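Side-chain contacts in possible TctC subunit of the Tripartite Tricarboxylate Transport(TTT) Family (Rhodopseudomonas palustris, PDB 6HKE), which binds malate, and probably delivers it from the periplasm to a membrane transporter of the tripartite tricarboxylate transporter family: residues Leu36-Met41 with Gln47-Glu52; Lys254-Val259 with Arg285-Leu290; Ala180-Gln185 with Glu202-Ala207. The protein carries 2 engineered substitutions. One frame throughout, in Å; residues are numbered along the deposited sequence.

How the contacts relate
Three helix-end and helix-flank contacts illustrate how chemistry follows place in an alpha/beta binding protein. Contacts 1 and 3 are partly buried, and both reach the same mixed sheet, yet sit about 30 Å apart, centre to centre. Contact 1 lays a helix on its strand through aliphatic branches; contact 3 joins a helix end to the segment leading into strand 205-210 with leucine and valine methyls on one side and water-bridged carbonyls on the other. Contact 2 lies at the surface, across the chain's centre from contact 3, and turns on one amide-to-carbonyl bond. It touches contact 1: Met41 of helix 29-45 packs on Ala258 and Val259 of helix 249-263, so the two contacts share helix-to-helix packing.

Contact 1: residues Leu36-Met41 with Gln47-Glu52; sequences LITAEM and QPIEIE
On Ile49, CG1 stands anti to the carbonyl carbon (chi1 -65°) and the chain continues extended, which carries CD1 out to the helix and leaves CG2 facing Thr38. The end methyl CD1 butts against two atoms of the helix: it comes 3.2 Å from the carbonyl oxygen Thr38 O and 3.3 Å from Met41 CB, the latter tighter than usual for two carbons. The other branch, Ile49 CG2, lies 3.6 Å from Thr38 CB, where the two side chains cross obliquely. Helix 29-45 and strand 49-53 are the last two members of a beta-alpha-beta unit that begins with strand 18-22. Because its strands are parallel, the connecting helix runs back against them, and here the axes of the two short segments run at 158° to each other, 8.3 Å apart at closest approach. Val20, on the neighbouring strand, touches Thr38, Ile49 and Ile51, extending the apolar layer beneath the helix. Shortening Ile49 to an alanine removes CG2 and CD1 and is likely to open a gap beside Met41 CB, with Thr38 CB losing its methyl neighbour. Ile51 takes up the next inward position, its CD1 3.4 Å from Thr38 OG1. This is only packing: the hydroxyl bonds to Ala34 O, one turn earlier in its own helix. Glu50, between the two isoleucines, turns the other way and bonds through OE2 to Thr19 OG1 of strand 18-22.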
ATOM      1  N   LEU A  36       1.552  -1.539 -13.984  1.00 25.42           N
ATOM      2  CA  LEU A  36       2.850  -1.073 -14.527  1.00 25.51           C
ATOM      3  C   LEU A  36       3.821  -2.255 -14.593  1.00 26.00           C
ATOM      4  O   LEU A  36       4.487  -2.420 -15.640  1.00 27.34           O
ATOM      5  CB  LEU A  36       3.357   0.051 -13.619  1.00 25.30           C
ATOM      6  CG  LEU A  36       4.773   0.528 -13.907  1.00 27.96           C
ATOM      7  CD1 LEU A  36       4.881   1.009 -15.350  1.00 28.54           C
ATOM      8  CD2 LEU A  36       5.179   1.620 -12.919  1.00 28.52           C
ATOM      9  N   ILE A  37       3.894  -3.075 -13.537  1.00 25.41           N
ATOM     10  CA  ILE A  37       4.886  -4.184 -13.484  1.00 25.98           C
ATOM     11  C   ILE A  37       4.384  -5.401 -14.287  1.00 24.99           C
ATOM     12  O   ILE A  37       5.170  -5.948 -15.112  1.00 20.98           O
ATOM     13  CB  ILE A  37       5.288  -4.509 -12.036  1.00 25.78           C
ATOM     14  CG1 ILE A  37       6.070  -3.341 -11.436  1.00 28.35           C
ATOM     15  CG2 ILE A  37       6.101  -5.780 -11.997  1.00 25.48           C
ATOM     16  CD1 ILE A  37       6.167  -3.348  -9.945  1.00 29.39           C
ATOM     17  N   THR A  38       3.127  -5.799 -14.107  1.00 24.68           N
ATOM     18  CA  THR A  38       2.563  -7.026 -14.730  1.00 26.06           C
ATOM     19  C   THR A  38       2.579  -6.922 -16.259  1.00 25.87           C
ATOM     20  O   THR A  38       2.850  -7.974 -16.880  1.00 24.59           O
ATOM     21  CB  THR A  38       1.178  -7.372 -14.176  1.00 26.29           C
ATOM     22  OG1 THR A  38       0.273  -6.294 -14.443  1.00 24.45           O
ATOM     23  CG2 THR A  38       1.266  -7.686 -12.695  1.00 26.92           C
ATOM     24  N   ALA A  39       2.328  -5.744 -16.848  1.00 24.78           N
ATOM     25  CA  ALA A  39       2.406  -5.563 -18.325  1.00 26.48           C
ATOM     26  C   ALA A  39       3.810  -5.940 -18.822  1.00 26.88           C
ATOM     27  O   ALA A  39       3.899  -6.702 -19.807  1.00 28.86           O
ATOM     28  CB  ALA A  39       2.026  -4.166 -18.749  1.00 26.35           C
ATOM     29  N   GLU A  40       4.872  -5.515 -18.132  1.00 25.51           N
ATOM     30  CA  GLU A  40       6.261  -5.831 -18.564  1.00 26.46           C
ATOM     31  C   GLU A  40       6.541  -7.314 -18.317  1.00 25.87           C
ATOM     32  O   GLU A  40       7.253  -7.900 -19.134  1.00 27.77           O
ATOM     33  CB  GLU A  40       7.271  -4.911 -17.879  1.00 27.16           C
ATOM     34  CG  GLU A  40       7.220  -3.472 -18.387  1.00 31.55           C
ATOM     35  CD  GLU A  40       7.795  -3.218 -19.776  1.00 35.76           C
ATOM     36  OE1 GLU A  40       7.792  -4.152 -20.592  1.00 42.74           O
ATOM     37  OE2 GLU A  40       8.266  -2.086 -20.040  1.00 43.28           O
ATOM     38  N   MET A  41       5.951  -7.906 -17.271  1.00 26.34           N
ATOM     39  CA  MET A  41       6.158  -9.328 -16.880  1.00 26.11           C
ATOM     40  C   MET A  41       5.792 -10.270 -18.041  1.00 26.41           C
ATOM     41  O   MET A  41       6.462 -11.302 -18.187  1.00 23.75           O
ATOM     42  CB  MET A  41       5.341  -9.692 -15.637  1.00 27.41           C
ATOM     43  CG  MET A  41       6.032  -9.331 -14.329  1.00 28.96           C
ATOM     44  SD  MET A  41       4.946  -9.482 -12.864  1.00 31.58           S
ATOM     45  CE  MET A  41       4.909 -11.260 -12.640  1.00 29.43           C
ATOM     46  N   GLN A  47       3.037 -15.234 -21.851  1.00 25.14           N
ATOM     47  CA  GLN A  47       1.555 -15.184 -21.801  1.00 26.76           C
ATOM     48  C   GLN A  47       1.142 -13.817 -21.264  1.00 23.81           C
ATOM     49  O   GLN A  47       1.838 -13.214 -20.457  1.00 23.89           O
ATOM     50  CB  GLN A  47       1.000 -16.333 -20.946  1.00 28.14           C
ATOM     51  CG  GLN A  47       1.110 -17.708 -21.600  1.00 30.18           C
ATOM     52  CD  GLN A  47       0.148 -17.944 -22.744  1.00 32.18           C
ATOM     53  OE1 GLN A  47      -0.879 -17.282 -22.883  1.00 34.64           O
ATOM     54  NE2 GLN A  47       0.474 -18.913 -23.581  1.00 33.48           N
ATOM     55  N   PRO A  48      -0.023 -13.282 -21.673  1.00 24.69           N
ATOM     56  CA  PRO A  48      -0.488 -12.015 -21.129  1.00 25.30           C
ATOM     57  C   PRO A  48      -0.880 -12.152 -19.646  1.00 26.55           C
ATOM     58  O   PRO A  48      -1.129 -13.264 -19.158  1.00 27.40           O
ATOM     59  CB  PRO A  48      -1.655 -11.660 -22.049  1.00 25.31           C
ATOM     60  CG  PRO A  48      -2.187 -12.985 -22.489  1.00 25.05           C
ATOM     61  CD  PRO A  48      -0.975 -13.882 -22.617  1.00 24.90           C
ATOM     62  N   ILE A  49      -0.878 -11.026 -18.937  1.00 25.47           N
ATOM     63  CA  ILE A  49      -1.291 -10.974 -17.513  1.00 26.35           C
ATOM     64  C   ILE A  49      -2.547 -10.117 -17.430  1.00 27.39           C
ATOM     65  O   ILE A  49      -2.558  -9.017 -17.991  1.00 28.44           O
ATOM     66  CB  ILE A  49      -0.155 -10.482 -16.607  1.00 27.38           C
ATOM     67  CG1 ILE A  49       0.998 -11.487 -16.605  1.00 29.83           C
ATOM     68  CG2 ILE A  49      -0.685 -10.240 -15.213  1.00 29.41           C
ATOM     69  CD1 ILE A  49       2.279 -10.980 -16.000  1.00 30.16           C
ATOM     70  N   GLU A  50      -3.583 -10.667 -16.812  1.00 28.87           N
ATOM     71  CA  GLU A  50      -4.904 -10.023 -16.621  1.00 32.95           C
ATOM     72  C   GLU A  50      -4.930  -9.469 -15.194  1.00 30.45           C
ATOM     73  O   GLU A  50      -4.570 -10.212 -14.279  1.00 28.86           O
ATOM     74  CB  GLU A  50      -5.968 -11.089 -16.884  1.00 38.53           C
ATOM     75  CG  GLU A  50      -7.404 -10.646 -16.734  1.00 43.49           C
ATOM     76  CD  GLU A  50      -8.327 -11.846 -16.577  1.00 51.07           C
ATOM     77  OE1 GLU A  50      -9.147 -12.091 -17.493  1.00 57.59           O
ATOM     78  OE2 GLU A  50      -8.206 -12.548 -15.545  1.00 52.83           O
ATOM     79  N   ILE A  51      -5.307  -8.207 -15.014  1.00 30.45           N
ATOM     80  CA  ILE A  51      -5.464  -7.591 -13.665  1.00 29.61           C
ATOM     81  C   ILE A  51      -6.947  -7.661 -13.305  1.00 28.97           C
ATOM     82  O   ILE A  51      -7.740  -7.195 -14.095  1.00 26.71           O
ATOM     83  CB  ILE A  51      -4.933  -6.151 -13.630  1.00 28.48           C
ATOM     84  CG1 ILE A  51      -3.414  -6.107 -13.824  1.00 29.93           C
ATOM     85  CG2 ILE A  51      -5.364  -5.461 -12.340  1.00 27.61           C
ATOM     86  CD1 ILE A  51      -2.602  -6.339 -12.547  1.00 29.35           C
ATOM     87  N   GLU A  52      -7.285  -8.275 -12.173  1.00 29.35           N
ATOM     88  CA  GLU A  52      -8.669  -8.358 -11.645  1.00 29.45           C
ATOM     89  C   GLU A  52      -8.699  -7.547 -10.343  1.00 30.50           C
ATOM     90  O   GLU A  52      -7.878  -7.848  -9.416  1.00 29.63           O
ATOM     91  CB  GLU A  52      -9.054  -9.825 -11.450  1.00 30.95           C
ATOM     92  CG  GLU A  52     -10.549 -10.049 -11.361  1.00 33.76           C
ATOM     93  CD  GLU A  52     -10.948 -11.408 -10.817  1.00 35.26           C
ATOM     94  OE1 GLU A  52     -12.006 -11.492 -10.163  1.00 38.59           O
ATOM     95  OE2 GLU A  52     -10.201 -12.382 -11.043  1.00 39.80           O
TER

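Contact 2: residues Lys254-Val259 with Arg285-Leu290; sequences KLNAAV and RAPVVL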
ATOM      1  N   LYS A 254      10.234 -18.506 -11.774  1.00 25.73           N
ATOM      2  CA  LYS A 254       9.980 -17.919 -13.113  1.00 25.15           C
ATOM      3  C   LYS A 254       9.173 -16.629 -12.946  1.00 23.77           C
ATOM      4  O   LYS A 254       9.449 -15.669 -13.678  1.00 23.71           O
ATOM      5  CB  LYS A 254       9.262 -18.941 -13.996  1.00 29.14           C
ATOM      6  CG  LYS A 254       8.954 -18.482 -15.415  1.00 33.05           C
ATOM      7  CD  LYS A 254       9.155 -19.575 -16.447  1.00 38.56           C
ATOM      8  CE  LYS A 254       8.206 -19.486 -17.626  1.00 41.18           C
ATOM      9  NZ  LYS A 254       8.561 -18.379 -18.545  1.00 42.08           N
ATOM     10  N   LEU A 255       8.194 -16.609 -12.042  1.00 21.24           N
ATOM     11  CA  LEU A 255       7.393 -15.383 -11.799  1.00 21.59           C
ATOM     12  C   LEU A 255       8.335 -14.343 -11.216  1.00 22.06           C
ATOM     13  O   LEU A 255       8.341 -13.199 -11.700  1.00 22.51           O
ATOM     14  CB  LEU A 255       6.225 -15.682 -10.857  1.00 21.38           C
ATOM     15  CG  LEU A 255       5.075 -16.454 -11.500  1.00 22.42           C
ATOM     16  CD1 LEU A 255       4.045 -16.870 -10.461  1.00 22.90           C
ATOM     17  CD2 LEU A 255       4.427 -15.636 -12.605  1.00 22.60           C
ATOM     18  N   ASN A 256       9.153 -14.757 -10.252  1.00 21.72           N
ATOM     19  CA  ASN A 256      10.077 -13.850  -9.531  1.00 22.67           C
ATOM     20  C   ASN A 256      11.040 -13.188 -10.525  1.00 22.03           C
ATOM     21  O   ASN A 256      11.304 -11.967 -10.410  1.00 24.62           O
ATOM     22  CB  ASN A 256      10.845 -14.614  -8.458  1.00 23.70           C
ATOM     23  CG  ASN A 256      11.883 -13.749  -7.808  1.00 24.10           C
ATOM     24  OD1 ASN A 256      12.999 -13.695  -8.284  1.00 29.64           O
ATOM     25  ND2 ASN A 256      11.501 -13.037  -6.767  1.00 27.26           N
ATOM     26  N   ALA A 257      11.583 -13.971 -11.438  1.00 21.73           N
ATOM     27  CA  ALA A 257      12.534 -13.508 -12.469  1.00 22.40           C
ATOM     28  C   ALA A 257      11.780 -12.563 -13.417  1.00 22.85           C
ATOM     29  O   ALA A 257      12.374 -11.563 -13.851  1.00 25.47           O
ATOM     30  CB  ALA A 257      13.149 -14.696 -13.185  1.00 21.18           C
ATOM     31  N   ALA A 258      10.513 -12.855 -13.712  1.00 22.46           N
ATOM     32  CA  ALA A 258       9.657 -12.002 -14.571  1.00 22.24           C
ATOM     33  C   ALA A 258       9.500 -10.637 -13.891  1.00 20.45           C
ATOM     34  O   ALA A 258       9.611  -9.602 -14.559  1.00 19.21           O
ATOM     35  CB  ALA A 258       8.334 -12.668 -14.843  1.00 21.32           C
ATOM     36  N   VAL A 259       9.289 -10.629 -12.587  1.00 21.11           N
ATOM     37  CA  VAL A 259       9.197  -9.348 -11.833  1.00 23.06           C
ATOM     38  C   VAL A 259      10.549  -8.653 -11.970  1.00 24.17           C
ATOM     39  O   VAL A 259      10.570  -7.447 -12.258  1.00 25.45           O
ATOM     40  CB  VAL A 259       8.829  -9.563 -10.356  1.00 22.41           C
ATOM     41  CG1 VAL A 259       8.990  -8.291  -9.546  1.00 21.61           C
ATOM     42  CG2 VAL A 259       7.423 -10.112 -10.212  1.00 24.86           C
ATOM     43  N   ARG A 285      15.286  -8.860  -4.112  1.00 27.21           N
ATOM     44  CA  ARG A 285      14.368  -9.439  -5.129  1.00 27.72           C
ATOM     45  C   ARG A 285      14.076 -10.927  -4.882  1.00 26.92           C
ATOM     46  O   ARG A 285      13.092 -11.415  -5.457  1.00 29.31           O
ATOM     47  CB  ARG A 285      14.923  -9.193  -6.531  1.00 27.36           C
ATOM     48  CG  ARG A 285      14.699  -7.760  -6.988  1.00 28.77           C
ATOM     49  CD  ARG A 285      15.321  -7.419  -8.333  1.00 27.48           C
ATOM     50  NE  ARG A 285      15.383  -5.977  -8.550  1.00 27.59           N
ATOM     51  CZ  ARG A 285      15.679  -5.392  -9.710  1.00 28.90           C
ATOM     52  NH1 ARG A 285      15.958  -6.105 -10.794  1.00 30.54           N
ATOM     53  NH2 ARG A 285      15.687  -4.081  -9.788  1.00 29.10           N
ATOM     54  N   ALA A 286      14.854 -11.633  -4.061  1.00 25.89           N
ATOM     55  CA  ALA A 286      14.559 -13.036  -3.671  1.00 25.47           C
ATOM     56  C   ALA A 286      13.151 -13.137  -3.057  1.00 25.07           C
ATOM     57  O   ALA A 286      12.676 -12.238  -2.361  1.00 25.04           O
ATOM     58  CB  ALA A 286      15.632 -13.551  -2.744  1.00 24.80           C
ATOM     59  N   PRO A 287      12.393 -14.219  -3.328  1.00 25.22           N
ATOM     60  CA  PRO A 287      11.117 -14.463  -2.639  1.00 25.55           C
ATOM     61  C   PRO A 287      11.121 -14.286  -1.106  1.00 26.17           C
ATOM     62  O   PRO A 287      10.106 -13.870  -0.540  1.00 28.31           O
ATOM     63  CB  PRO A 287      10.857 -15.934  -2.984  1.00 26.32           C
ATOM     64  CG  PRO A 287      11.458 -16.085  -4.382  1.00 26.12           C
ATOM     65  CD  PRO A 287      12.724 -15.258  -4.319  1.00 25.73           C
ATOM     66  N   VAL A 288      12.233 -14.628  -0.451  1.00 23.90           N
ATOM     67  CA  VAL A 288      12.334 -14.659   1.040  1.00 23.40           C
ATOM     68  C   VAL A 288      12.415 -13.224   1.586  1.00 24.05           C
ATOM     69  O   VAL A 288      11.897 -12.985   2.698  1.00 23.44           O
ATOM     70  CB  VAL A 288      13.512 -15.537   1.512  1.00 23.88           C
ATOM     71  CG1 VAL A 288      14.864 -14.881   1.272  1.00 24.39           C
ATOM     72  CG2 VAL A 288      13.364 -15.948   2.973  1.00 22.29           C
ATOM     73  N   VAL A 289      12.980 -12.277   0.828  1.00 22.06           N
ATOM     74  CA  VAL A 289      13.014 -10.857   1.270  1.00 23.40           C
ATOM     75  C   VAL A 289      11.584 -10.445   1.628  1.00 22.90           C
ATOM     76  O   VAL A 289      11.390  -9.788   2.680  1.00 22.58           O
ATOM     77  CB  VAL A 289      13.609  -9.931   0.196  1.00 24.01           C
ATOM     78  CG1 VAL A 289      13.323  -8.467   0.513  1.00 22.47           C
ATOM     79  CG2 VAL A 289      15.102 -10.193   0.022  1.00 24.25           C
ATOM     80  N   LEU A 290      10.621 -10.828   0.787  1.00 21.06           N
ATOM     81  CA  LEU A 290       9.192 -10.475   0.973  1.00 21.74           C
ATOM     82  C   LEU A 290       8.596 -11.260   2.146  1.00 22.11           C
ATOM     83  O   LEU A 290       7.774 -10.676   2.897  1.00 25.10           O
ATOM     84  CB  LEU A 290       8.435 -10.740  -0.328  1.00 19.78           C
ATOM     85  CG  LEU A 290       6.923 -10.586  -0.226  1.00 18.43           C
ATOM     86  CD1 LEU A 290       6.556  -9.200   0.252  1.00 18.13           C
ATOM     87  CD2 LEU A 290       6.269 -10.907  -1.557  1.00 17.70           C
TER
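The start of the long C-terminal helix 287-305, with the loop residues just before it, is tied to the flank of helix 249-263 by one side chain, Asn256. This residue is directed at the loop: a chi1 of 174°, with CG anti to the backbone N, swings the amide off the helix flank to the Arg285-Ala286 peptide, one residue short of the proline. Its nitrogen ND2 donates to Arg285 O over a short 2.6 Å, with an almost straight N-H...O angle of 174°. The acceptor lies in the plane of the amide, and the donor approaches nearly along the C=O axis (163°). Beside this bond, the Pro287 ring crosses the asparagine side chain at about a right angle. Its CD is 3.5 Å from Asn256 ND2 and 3.9 Å from Asn256 CG, placing an apolar ring carbon directly beside the polar link. The arginine side chain goes to other partners: NH2 bonds to Pro280 O, while NH1 forms a salt bridge with Asp264, just past helix 249-263, and bonds to Ser260 OG. The contact lies at the surface, away from the malate pocket. Asn256 ND2 also donates to Val105 O of strand 102-118, so its nitrogen serves two carbonyls, one in the sheet and one in the loop, and this double donation is likely to fix which way round the amide sits.

Contact 3: residues Ala180-Gln185 with Glu202-Ala207; sequences ALVEGQ and EGKVKA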
ATOM      1  N   ALA A 180     -12.357  12.041  -3.075  1.00 29.37           N
ATOM      2  CA  ALA A 180     -13.192  12.552  -1.965  1.00 27.97           C
ATOM      3  C   ALA A 180     -12.448  13.663  -1.207  1.00 28.44           C
ATOM      4  O   ALA A 180     -13.112  14.605  -0.733  1.00 28.31           O
ATOM      5  CB  ALA A 180     -13.534  11.409  -1.047  1.00 30.35           C
ATOM      6  N   LEU A 181     -11.124  13.532  -1.051  1.00 26.68           N
ATOM      7  CA  LEU A 181     -10.259  14.542  -0.387  1.00 25.60           C
ATOM      8  C   LEU A 181     -10.122  15.773  -1.298  1.00 25.76           C
ATOM      9  O   LEU A 181     -10.160  16.879  -0.787  1.00 27.36           O
ATOM     10  CB  LEU A 181      -8.900  13.918  -0.041  1.00 24.19           C
ATOM     11  CG  LEU A 181      -8.073  14.740   0.951  1.00 23.54           C
ATOM     12  CD1 LEU A 181      -8.638  14.628   2.355  1.00 23.56           C
ATOM     13  CD2 LEU A 181      -6.614  14.338   0.935  1.00 22.51           C
ATOM     14  N   VAL A 182     -10.016  15.574  -2.608  1.00 27.98           N
ATOM     15  CA  VAL A 182      -9.934  16.645  -3.643  1.00 28.58           C
ATOM     16  C   VAL A 182     -11.217  17.479  -3.632  1.00 29.22           C
ATOM     17  O   VAL A 182     -11.115  18.685  -3.884  1.00 29.02           O
ATOM     18  CB  VAL A 182      -9.677  16.054  -5.044  1.00 29.05           C
ATOM     19  CG1 VAL A 182      -9.937  17.062  -6.168  1.00 28.09           C
ATOM     20  CG2 VAL A 182      -8.269  15.484  -5.136  1.00 31.10           C
ATOM     21  N   GLU A 183     -12.373  16.854  -3.410  1.00 31.78           N
ATOM     22  CA  GLU A 183     -13.693  17.542  -3.395  1.00 33.22           C
ATOM     23  C   GLU A 183     -14.007  18.009  -1.968  1.00 33.05           C
ATOM     24  O   GLU A 183     -15.090  18.523  -1.752  1.00 34.01           O
ATOM     25  CB  GLU A 183     -14.760  16.597  -3.951  1.00 37.05           C
ATOM     26  CG  GLU A 183     -14.631  16.382  -5.451  1.00 40.23           C
ATOM     27  CD  GLU A 183     -15.406  15.215  -6.044  1.00 43.37           C
ATOM     28  OE1 GLU A 183     -15.841  15.325  -7.202  1.00 48.19           O
ATOM     29  OE2 GLU A 183     -15.550  14.192  -5.365  1.00 47.09           O
ATOM     30  N   GLY A 184     -13.099  17.794  -1.015  1.00 33.54           N
ATOM     31  CA  GLY A 184     -13.273  18.175   0.399  1.00 33.20           C
ATOM     32  C   GLY A 184     -14.417  17.441   1.084  1.00 32.94           C
ATOM     33  O   GLY A 184     -14.905  17.985   2.078  1.00 30.48           O
ATOM     34  N   GLN A 185     -14.809  16.247   0.605  1.00 38.10           N
ATOM     35  CA  GLN A 185     -15.888  15.402   1.205  1.00 38.96           C
ATOM     36  C   GLN A 185     -15.331  14.716   2.453  1.00 34.57           C
ATOM     37  O   GLN A 185     -16.122  14.224   3.250  1.00 35.53           O
ATOM     38  CB  GLN A 185     -16.410  14.312   0.256  1.00 45.32           C
ATOM     39  CG  GLN A 185     -16.787  14.788  -1.149  1.00 52.72           C
ATOM     40  CD  GLN A 185     -18.261  14.687  -1.482  1.00 60.86           C
ATOM     41  OE1 GLN A 185     -19.117  14.552  -0.603  1.00 65.33           O
ATOM     42  NE2 GLN A 185     -18.574  14.784  -2.768  1.00 60.50           N
ATOM     43  N   GLU A 202      -0.797  18.892  -8.943  1.00 34.39           N
ATOM     44  CA  GLU A 202      -1.904  19.712  -9.509  1.00 35.88           C
ATOM     45  C   GLU A 202      -2.431  20.680  -8.440  1.00 34.61           C
ATOM     46  O   GLU A 202      -3.322  21.460  -8.770  1.00 36.08           O
ATOM     47  CB  GLU A 202      -3.007  18.814 -10.058  1.00 39.23           C
ATOM     48  CG  GLU A 202      -2.577  18.010 -11.267  1.00 44.66           C
ATOM     49  CD  GLU A 202      -3.655  17.099 -11.832  1.00 52.21           C
ATOM     50  OE1 GLU A 202      -4.332  16.409 -11.036  1.00 56.32           O
ATOM     51  OE2 GLU A 202      -3.823  17.085 -13.072  1.00 65.31           O
ATOM     52  N   GLY A 203      -1.883  20.638  -7.222  1.00 31.27           N
ATOM     53  CA  GLY A 203      -2.284  21.476  -6.076  1.00 32.14           C
ATOM     54  C   GLY A 203      -3.659  21.132  -5.506  1.00 31.90           C
ATOM     55  O   GLY A 203      -4.209  21.986  -4.780  1.00 31.83           O
ATOM     56  N   LYS A 204      -4.184  19.928  -5.750  1.00 30.77           N
ATOM     57  CA  LYS A 204      -5.590  19.563  -5.392  1.00 32.19           C
ATOM     58  C   LYS A 204      -5.692  19.111  -3.927  1.00 29.21           C
ATOM     59  O   LYS A 204      -6.803  19.112  -3.393  1.00 27.54           O
ATOM     60  CB  LYS A 204      -6.139  18.480  -6.319  1.00 33.21           C
ATOM     61  CG  LYS A 204      -6.527  18.953  -7.708  1.00 36.06           C
ATOM     62  CD  LYS A 204      -6.597  17.807  -8.690  1.00 39.04           C
ATOM     63  CE  LYS A 204      -7.447  18.119  -9.905  1.00 44.83           C
ATOM     64  NZ  LYS A 204      -7.225  17.136 -10.995  1.00 47.70           N
ATOM     65  N   VAL A 205      -4.585  18.756  -3.284  1.00 27.22           N
ATOM     66  CA  VAL A 205      -4.592  18.420  -1.835  1.00 25.98           C
ATOM     67  C   VAL A 205      -3.279  18.923  -1.265  1.00 26.68           C
ATOM     68  O   VAL A 205      -2.450  19.412  -2.058  1.00 26.31           O
ATOM     69  CB  VAL A 205      -4.780  16.907  -1.593  1.00 24.86           C
ATOM     70  CG1 VAL A 205      -6.120  16.405  -2.113  1.00 24.13           C
ATOM     71  CG2 VAL A 205      -3.641  16.099  -2.180  1.00 24.37           C
ATOM     72  N   LYS A 206      -3.086  18.774   0.043  1.00 26.89           N
ATOM     73  CA  LYS A 206      -1.819  19.149   0.704  1.00 27.49           C
ATOM     74  C   LYS A 206      -1.360  18.001   1.606  1.00 29.20           C
ATOM     75  O   LYS A 206      -2.222  17.199   2.039  1.00 28.30           O
ATOM     76  CB  LYS A 206      -1.976  20.480   1.443  1.00 28.02           C
ATOM     77  CG  LYS A 206      -3.143  20.587   2.402  1.00 29.86           C
ATOM     78  CD  LYS A 206      -3.280  21.985   2.934  1.00 31.40           C
ATOM     79  CE  LYS A 206      -4.154  22.065   4.166  1.00 33.69           C
ATOM     80  NZ  LYS A 206      -4.086  23.410   4.784  1.00 34.15           N
ATOM     81  N   ALA A 207      -0.038  17.895   1.780  1.00 27.73           N
ATOM     82  CA  ALA A 207       0.654  16.968   2.698  1.00 27.44           C
ATOM     83  C   ALA A 207       1.049  17.762   3.941  1.00 27.13           C
ATOM     84  O   ALA A 207       1.451  18.893   3.769  1.00 29.11           O
ATOM     85  CB  ALA A 207       1.875  16.394   2.025  1.00 27.94           C
TER
HETATM   86  O   HOH W   1      -8.860  19.292  -1.283  1.00 36.59           O
HETATM   87  O   HOH W   2      -9.069  20.340  -4.112  1.00 34.92           O
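Lys204 O is gripped by two waters, and both pass the link on to the end of helix 174-182. Water 1 lies 3.0 Å from Lys204 O and 2.8 Å from Leu181 O. Water 2 is held more closely, 2.7 Å from Lys204 O and 2.6 Å from Val182 O. These helix carbonyls belong to the last turn, which closes at Gly184 in a Schellman motif; Gly203 ends helix 193-201 in the same way, just before the strand. On the apolar side of the contact, Val205 is turned toward the helix with CG1 anti to its carbonyl carbon (chi1 -63°), and that methyl meets two residues at once: Leu181 CD2 at 3.7 Å and Val182 CG2 at 3.8 Å, each side chain crossing the valine at about a right angle. Leu181 also rests on Leu116 of strand 102-118, while Val205 is backed by Ala199 and Leu200, so the contact fits the end of one helix against the sheet and the next helix. Val182 also crosses the base of Lys204, its two methyls on CB; the extended lysine chain leads away to a salt bridge, NZ 3.0 Å from Glu202 OE1 and well above the carboxylate plane. The three carbonyl oxygens gathered round the waters are all acceptors and cannot bond one another, so the waters probably mediate between them, sharing their protons among more acceptors than they can serve at once.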